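Local coordinates for armadillo repeat protein arm00016 (Synthetic construct, PDB 4D4E) that serves as a computationally designed scaffold for modular peptide recognition, at residues A[164-169]-A[201-206]; A[27-32]-A[60-65]. All coordinates share one frame; numbering follows the deposited sequence.

Contact 1: A[164-169]-A[201-206]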
ATOM      1  N   ASN A 164      -2.298   5.127   5.038  1.00 27.03           N
ATOM      2  CA  ASN A 164      -1.015   5.801   4.759  1.00 26.88           C
ATOM      3  C   ASN A 164      -1.198   7.075   3.914  1.00 26.04           C
ATOM      4  O   ASN A 164      -0.595   8.097   4.190  1.00 27.80           O
ATOM      5  CB  ASN A 164      -0.010   4.881   4.082  1.00 25.52           C
ATOM      6  CG  ASN A 164       0.436   3.762   4.972  1.00 25.43           C
ATOM      7  OD1 ASN A 164       0.103   3.767   6.120  1.00 26.22           O
ATOM      8  ND2 ASN A 164       1.175   2.785   4.439  1.00 25.32           N
ATOM      9  N   ILE A 165      -2.040   7.005   2.901  1.00 24.21           N
ATOM     10  CA  ILE A 165      -2.374   8.195   2.146  1.00 25.04           C
ATOM     11  C   ILE A 165      -3.070   9.289   3.017  1.00 25.71           C
ATOM     12  O   ILE A 165      -2.710  10.503   2.945  1.00 24.94           O
ATOM     13  CB  ILE A 165      -3.179   7.821   0.865  1.00 24.96           C
ATOM     14  CG1 ILE A 165      -2.309   7.056  -0.162  1.00 24.75           C
ATOM     15  CG2 ILE A 165      -3.645   9.064   0.139  1.00 23.35           C
ATOM     16  CD1 ILE A 165      -3.153   6.138  -1.043  1.00 22.93           C
ATOM     17  N   ALA A 166      -4.025   8.857   3.865  1.00 25.45           N
ATOM     18  CA  ALA A 166      -4.742   9.747   4.771  1.00 25.06           C
ATOM     19  C   ALA A 166      -3.808  10.535   5.730  1.00 25.82           C
ATOM     20  O   ALA A 166      -4.216  11.589   6.261  1.00 26.85           O
ATOM     21  CB  ALA A 166      -5.777   8.941   5.579  1.00 22.27           C
ATOM     22  N   ALA A 167      -2.576  10.037   5.926  1.00 25.62           N
ATOM     23  CA  ALA A 167      -1.530  10.747   6.707  1.00 24.79           C
ATOM     24  C   ALA A 167      -0.872  11.868   5.880  1.00 24.29           C
ATOM     25  O   ALA A 167      -0.032  12.542   6.379  1.00 24.61           O
ATOM     26  CB  ALA A 167      -0.417   9.792   7.189  1.00 24.50           C
ATOM     27  N   GLY A 168      -1.274  12.080   4.638  1.00 24.51           N
ATOM     28  CA  GLY A 168      -0.635  13.117   3.825  1.00 26.07           C
ATOM     29  C   GLY A 168      -1.218  14.503   4.113  1.00 28.19           C
ATOM     30  O   GLY A 168      -1.687  14.787   5.248  1.00 27.29           O
ATOM     31  N   ASN A 169      -1.145  15.369   3.099  1.00 27.82           N
ATOM     32  CA  ASN A 169      -1.395  16.808   3.270  1.00 28.70           C
ATOM     33  C   ASN A 169      -2.859  17.070   2.997  1.00 29.07           C
ATOM     34  O   ASN A 169      -3.589  16.146   2.575  1.00 27.89           O
ATOM     35  CB  ASN A 169      -0.425  17.620   2.392  1.00 27.11           C
ATOM     36  CG  ASN A 169      -0.697  17.500   0.896  1.00 27.75           C
ATOM     37  OD1 ASN A 169      -1.853  17.381   0.448  1.00 27.01           O
ATOM     38  ND2 ASN A 169       0.364  17.676   0.095  1.00 28.46           N
ATOM     39  N   VAL A 201      -9.653   2.614  11.349  1.00 28.07           N
ATOM     40  CA  VAL A 201      -9.731   3.584  12.407  1.00 28.25           C
ATOM     41  C   VAL A 201      -8.597   4.590  12.215  1.00 26.35           C
ATOM     42  O   VAL A 201      -8.757   5.767  12.451  1.00 26.91           O
ATOM     43  CB  VAL A 201      -9.607   2.930  13.814  1.00 27.01           C
ATOM     44  CG1 VAL A 201      -9.381   3.995  14.867  1.00 24.77           C
ATOM     45  CG2 VAL A 201     -10.864   2.122  14.194  1.00 27.14           C
ATOM     46  N   ALA A 202      -7.417   4.117  11.890  1.00 27.19           N
ATOM     47  CA  ALA A 202      -6.276   5.048  11.706  1.00 25.96           C
ATOM     48  C   ALA A 202      -6.582   6.064  10.574  1.00 25.71           C
ATOM     49  O   ALA A 202      -6.398   7.270  10.729  1.00 28.50           O
ATOM     50  CB  ALA A 202      -5.018   4.275  11.360  1.00 27.35           C
ATOM     51  N   ALA A 203      -7.080   5.553   9.453  1.00 26.54           N
ATOM     52  CA  ALA A 203      -7.400   6.398   8.292  1.00 25.11           C
ATOM     53  C   ALA A 203      -8.325   7.533   8.709  1.00 25.31           C
ATOM     54  O   ALA A 203      -8.058   8.680   8.458  1.00 24.10           O
ATOM     55  CB  ALA A 203      -8.094   5.552   7.241  1.00 24.49           C
ATOM     56  N   ILE A 204      -9.401   7.152   9.393  1.00 27.01           N
ATOM     57  CA  ILE A 204     -10.433   8.011   9.842  1.00 29.17           C
ATOM     58  C   ILE A 204      -9.925   8.997  10.894  1.00 32.73           C
ATOM     59  O   ILE A 204     -10.214  10.182  10.793  1.00 32.29           O
ATOM     60  CB  ILE A 204     -11.635   7.170  10.293  1.00 31.18           C
ATOM     61  CG1 ILE A 204     -12.272   6.552   9.067  1.00 28.91           C
ATOM     62  CG2 ILE A 204     -12.643   8.007  11.119  1.00 33.36           C
ATOM     63  CD1 ILE A 204     -13.505   5.760   9.398  1.00 34.53           C
ATOM     64  N   ALA A 205      -9.129   8.543  11.848  1.00 31.40           N
ATOM     65  CA  ALA A 205      -8.446   9.495  12.744  1.00 33.30           C
ATOM     66  C   ALA A 205      -7.557  10.562  12.002  1.00 33.58           C
ATOM     67  O   ALA A 205      -7.518  11.731  12.386  1.00 33.56           O
ATOM     68  CB  ALA A 205      -7.630   8.737  13.772  1.00 32.49           C
ATOM     69  N   ASN A 206      -6.856  10.147  10.950  1.00 33.49           N
ATOM     70  CA  ASN A 206      -6.075  11.102  10.110  1.00 33.52           C
ATOM     71  C   ASN A 206      -6.913  12.182   9.421  1.00 32.96           C
ATOM     72  O   ASN A 206      -6.528  13.349   9.394  1.00 37.53           O
ATOM     73  CB  ASN A 206      -5.222  10.375   9.053  1.00 30.98           C
ATOM     74  CG  ASN A 206      -4.110   9.570   9.653  1.00 33.02           C
ATOM     75  OD1 ASN A 206      -3.436  10.045  10.558  1.00 40.08           O
ATOM     76  ND2 ASN A 206      -3.869   8.340   9.124  1.00 35.39           N
TER
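Ala166 and Ala203 bring the C-terminal turn of helix 152-166 against helix 194-208, their CA atoms 5.5 Å apart. A spacing this short suits alanine, whose single methyl fits between the two backbones. The methyl of Ala166 points at the other helix and meets three things there: Ala203 CB at 4.4 Å, the carbonyl oxygen of Ala203, and the CB of Asn206, which is 3.8 Å from Ala166 CB.

Asn206 CB also comes within 3.2 Å of Ala166 O, a close van der Waals approach of a methylene to a carbonyl. CG lies beside its own backbone N, anti to the carbonyl carbon (chi1 -68°), and this carries the amide past the backbone between Ala166 and Ala167. There ND2 stands 3.8 Å from Ala167 N, not bonded. Replaced by an alanine, Asn206 would keep its CB packing but would probably leave the Ala166-Ala167 peptide without the amide lying alongside it.

Farther out, Ala166 also touches Leu176 of helix 170-178, and Ile165, turned the other way, packs on that leucine and on Ala124. Past the helix end, Asn169 caps the next helix through OD1 to Gln172 N. Asn164, one repeat length before Asn206, donates ND2 to Ala121 O of helix 110-124. The two long helices are equivalents in successive repeats, side by side as in the third-helix ladder lining the concave, peptide-binding face of armadillo proteins; asparagines there typically bind peptide backbone in natural relatives, probably the role intended for Asn206.

Contact 2: A[27-32]-A[60-65]; sequences QELQSA and VKLLDD
Leu29 and Leu62 are the residues whose backbones come nearest here, yet their CA atoms are 10.1 Å apart, a gap spanned by side chains between helix 26-40 and the 3-10 turn 62-64 that follows helix 56-61. Both leucines point across it and run antiparallel past one another, overlapping at their methyl ends. CG of Leu29 is anti to the backbone N (chi1 164°), which extends the branch so that CD1 reaches Leu62 CD1 at 4.0 Å and Leu62 CD2 at 4.1 Å. Leucine suits both places, being long enough to bridge the distance and wholly apolar at its branched end.

The other methyl, Leu29 CD2, lies 4.4 Å from Asp65 OD1, a loose van der Waals contact of a methyl with a carboxylate oxygen. Asp65 OD2 is hydrogen-bonded to Ser67 N, just ahead of helix 68-81.

This is apolar packing in the N-terminal part of an armadillo solenoid, joining a long helix to the turn after a later short one. Helix 68-81 backs the turn through Ala74 on Leu62 and Val70 on Asp65; Leu63 packs on it too, and on Pro100 and Leu101 of helix 98-103. Across the contact, Ala32 rests on Met17 and Gln20 of helix 14-20.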
ATOM      1  N   GLN A  27      14.390 -20.959 -15.331  1.00 48.32           N
ATOM      2  CA  GLN A  27      14.788 -21.403 -13.974  1.00 54.42           C
ATOM      3  C   GLN A  27      15.927 -20.539 -13.401  1.00 49.67           C
ATOM      4  O   GLN A  27      16.012 -20.328 -12.192  1.00 50.76           O
ATOM      5  CB  GLN A  27      14.987 -22.948 -13.796  1.00 58.43           C
ATOM      6  CG  GLN A  27      15.740 -23.732 -14.888  1.00 63.00           C
ATOM      7  CD  GLN A  27      14.971 -23.897 -16.220  1.00 65.26           C
ATOM      8  OE1 GLN A  27      13.749 -23.717 -16.298  1.00 63.80           O
ATOM      9  NE2 GLN A  27      15.705 -24.236 -17.276  1.00 68.40           N
ATOM     10  N   GLU A  28      16.758 -20.019 -14.292  1.00 47.61           N
ATOM     11  CA  GLU A  28      17.758 -19.030 -13.945  1.00 49.11           C
ATOM     12  C   GLU A  28      17.097 -17.685 -13.582  1.00 48.19           C
ATOM     13  O   GLU A  28      17.526 -17.028 -12.634  1.00 43.79           O
ATOM     14  CB  GLU A  28      18.666 -18.839 -15.134  1.00 57.08           C
ATOM     15  CG  GLU A  28      19.947 -18.088 -14.861  1.00 70.66           C
ATOM     16  CD  GLU A  28      20.660 -17.765 -16.155  1.00 81.34           C
ATOM     17  OE1 GLU A  28      20.162 -18.201 -17.220  1.00 84.14           O
ATOM     18  OE2 GLU A  28      21.706 -17.076 -16.114  1.00 89.22           O
ATOM     19  N   LEU A  29      16.057 -17.277 -14.330  1.00 40.98           N
ATOM     20  CA  LEU A  29      15.283 -16.097 -13.919  1.00 37.18           C
ATOM     21  C   LEU A  29      14.768 -16.303 -12.487  1.00 35.00           C
ATOM     22  O   LEU A  29      15.050 -15.490 -11.585  1.00 32.09           O
ATOM     23  CB  LEU A  29      14.145 -15.784 -14.889  1.00 32.71           C
ATOM     24  CG  LEU A  29      13.015 -14.818 -14.419  1.00 34.90           C
ATOM     25  CD1 LEU A  29      13.563 -13.470 -14.041  1.00 32.69           C
ATOM     26  CD2 LEU A  29      11.930 -14.631 -15.461  1.00 30.12           C
ATOM     27  N   GLN A  30      13.999 -17.374 -12.294  1.00 33.09           N
ATOM     28  CA  GLN A  30      13.386 -17.729 -11.003  1.00 36.26           C
ATOM     29  C   GLN A  30      14.427 -17.707  -9.893  1.00 39.35           C
ATOM     30  O   GLN A  30      14.198 -17.163  -8.834  1.00 40.83           O
ATOM     31  CB  GLN A  30      12.879 -19.187 -11.105  1.00 43.00           C
ATOM     32  CG  GLN A  30      11.841 -19.601 -10.068  1.00 43.90           C
ATOM     33  CD  GLN A  30      11.780 -21.121  -9.821  1.00 47.12           C
ATOM     34  OE1 GLN A  30      12.595 -21.900 -10.339  1.00 54.41           O
ATOM     35  NE2 GLN A  30      10.836 -21.535  -8.996  1.00 38.00           N
ATOM     36  N   SER A  31      15.582 -18.303 -10.171  1.00 42.16           N
ATOM     37  CA  SER A  31      16.685 -18.351  -9.228  1.00 48.84           C
ATOM     38  C   SER A  31      17.205 -16.942  -8.876  1.00 48.74           C
ATOM     39  O   SER A  31      17.379 -16.602  -7.689  1.00 44.77           O
ATOM     40  CB  SER A  31      17.816 -19.171  -9.830  1.00 46.42           C
ATOM     41  OG  SER A  31      18.458 -19.896  -8.822  1.00 48.07           O
ATOM     42  N   ALA A  32      17.444 -16.133  -9.913  1.00 38.27           N
ATOM     43  CA  ALA A  32      17.902 -14.765  -9.680  1.00 38.96           C
ATOM     44  C   ALA A  32      16.884 -13.981  -8.874  1.00 34.37           C
ATOM     45  O   ALA A  32      17.222 -13.413  -7.819  1.00 32.53           O
ATOM     46  CB  ALA A  32      18.290 -14.082 -10.992  1.00 37.18           C
ATOM     47  N   VAL A  60      11.226  -3.654 -12.193  1.00 28.53           N
ATOM     48  CA  VAL A  60       9.990  -3.023 -12.708  1.00 26.96           C
ATOM     49  C   VAL A  60       9.577  -3.623 -14.068  1.00 28.78           C
ATOM     50  O   VAL A  60       8.381  -3.738 -14.368  1.00 27.46           O
ATOM     51  CB  VAL A  60      10.199  -1.482 -12.882  1.00 27.80           C
ATOM     52  CG1 VAL A  60       8.992  -0.831 -13.555  1.00 29.29           C
ATOM     53  CG2 VAL A  60      10.445  -0.830 -11.533  1.00 25.30           C
ATOM     54  N   LYS A  61      10.564  -3.927 -14.916  1.00 25.55           N
ATOM     55  CA  LYS A  61      10.283  -4.462 -16.220  1.00 30.93           C
ATOM     56  C   LYS A  61       9.706  -5.877 -16.153  1.00 29.28           C
ATOM     57  O   LYS A  61       8.993  -6.280 -17.077  1.00 31.28           O
ATOM     58  CB  LYS A  61      11.530  -4.434 -17.090  1.00 37.11           C
ATOM     59  CG  LYS A  61      11.253  -4.766 -18.536  1.00 50.23           C
ATOM     60  CD  LYS A  61      12.455  -5.480 -19.133  1.00 54.24           C
ATOM     61  CE  LYS A  61      12.053  -6.449 -20.240  1.00 50.23           C
ATOM     62  NZ  LYS A  61      13.157  -7.429 -20.324  1.00 53.20           N
ATOM     63  N   LEU A  62      10.004  -6.622 -15.080  1.00 27.73           N
ATOM     64  CA  LEU A  62       9.401  -7.945 -14.836  1.00 28.79           C
ATOM     65  C   LEU A  62       7.909  -7.910 -14.508  1.00 29.36           C
ATOM     66  O   LEU A  62       7.272  -8.969 -14.507  1.00 30.89           O
ATOM     67  CB  LEU A  62      10.149  -8.701 -13.703  1.00 29.90           C
ATOM     68  CG  LEU A  62      11.538  -9.260 -14.047  1.00 27.38           C
ATOM     69  CD1 LEU A  62      12.231  -9.900 -12.859  1.00 25.75           C
ATOM     70  CD2 LEU A  62      11.446 -10.220 -15.251  1.00 27.80           C
ATOM     71  N   LEU A  63       7.365  -6.713 -14.225  1.00 29.56           N
ATOM     72  CA  LEU A  63       5.958  -6.549 -13.884  1.00 32.89           C
ATOM     73  C   LEU A  63       5.100  -6.694 -15.116  1.00 36.56           C
ATOM     74  O   LEU A  63       3.898  -6.751 -15.007  1.00 33.03           O
ATOM     75  CB  LEU A  63       5.659  -5.192 -13.211  1.00 32.95           C
ATOM     76  CG  LEU A  63       6.474  -4.847 -11.955  1.00 31.03           C
ATOM     77  CD1 LEU A  63       6.072  -3.512 -11.303  1.00 30.26           C
ATOM     78  CD2 LEU A  63       6.460  -6.031 -10.966  1.00 30.52           C
ATOM     79  N   ASP A  64       5.732  -6.768 -16.279  1.00 41.48           N
ATOM     80  CA  ASP A  64       4.998  -7.090 -17.513  1.00 48.14           C
ATOM     81  C   ASP A  64       5.214  -8.492 -18.047  1.00 45.91           C
ATOM     82  O   ASP A  64       4.705  -8.821 -19.110  1.00 44.51           O
ATOM     83  CB  ASP A  64       5.337  -6.103 -18.602  1.00 48.69           C
ATOM     84  CG  ASP A  64       4.443  -4.960 -18.570  1.00 59.78           C
ATOM     85  OD1 ASP A  64       3.212  -5.217 -18.537  1.00 64.75           O
ATOM     86  OD2 ASP A  64       4.966  -3.822 -18.506  1.00 65.98           O
ATOM     87  N   ASP A  65       5.949  -9.303 -17.291  1.00 43.97           N
ATOM     88  CA  ASP A  65       6.294 -10.662 -17.691  1.00 40.88           C
ATOM     89  C   ASP A  65       5.084 -11.548 -18.006  1.00 38.56           C
ATOM     90  O   ASP A  65       3.998 -11.331 -17.458  1.00 39.34           O
ATOM     91  CB  ASP A  65       7.156 -11.320 -16.629  1.00 38.93           C
ATOM     92  CG  ASP A  65       7.769 -12.580 -17.122  1.00 42.76           C
ATOM     93  OD1 ASP A  65       8.819 -12.454 -17.776  1.00 37.38           O
ATOM     94  OD2 ASP A  65       7.158 -13.678 -16.922  1.00 41.01           O
TER

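From the N terminus, helix 26-40 supplies the first half of contact 2, and the chain runs through helix 44-52 and into helix 56-61, whose end and following turn, 60-65, close the loop across 27 intervening residues. The middle of the solenoid follows, and only then does 164-169 open contact 1, closed by 201-206 after 31 residues that include helices 170-178 and 182-187. The two loops therefore lie in series, neither enclosing nor crossing the other. The centres of contact 1 and contact 2 are about 34 Å apart, on opposite sides of the chain's centre. Contact 2 ties the N-terminal helices together; contact 1 joins helices 152-166 and 194-208 toward the C-terminal end.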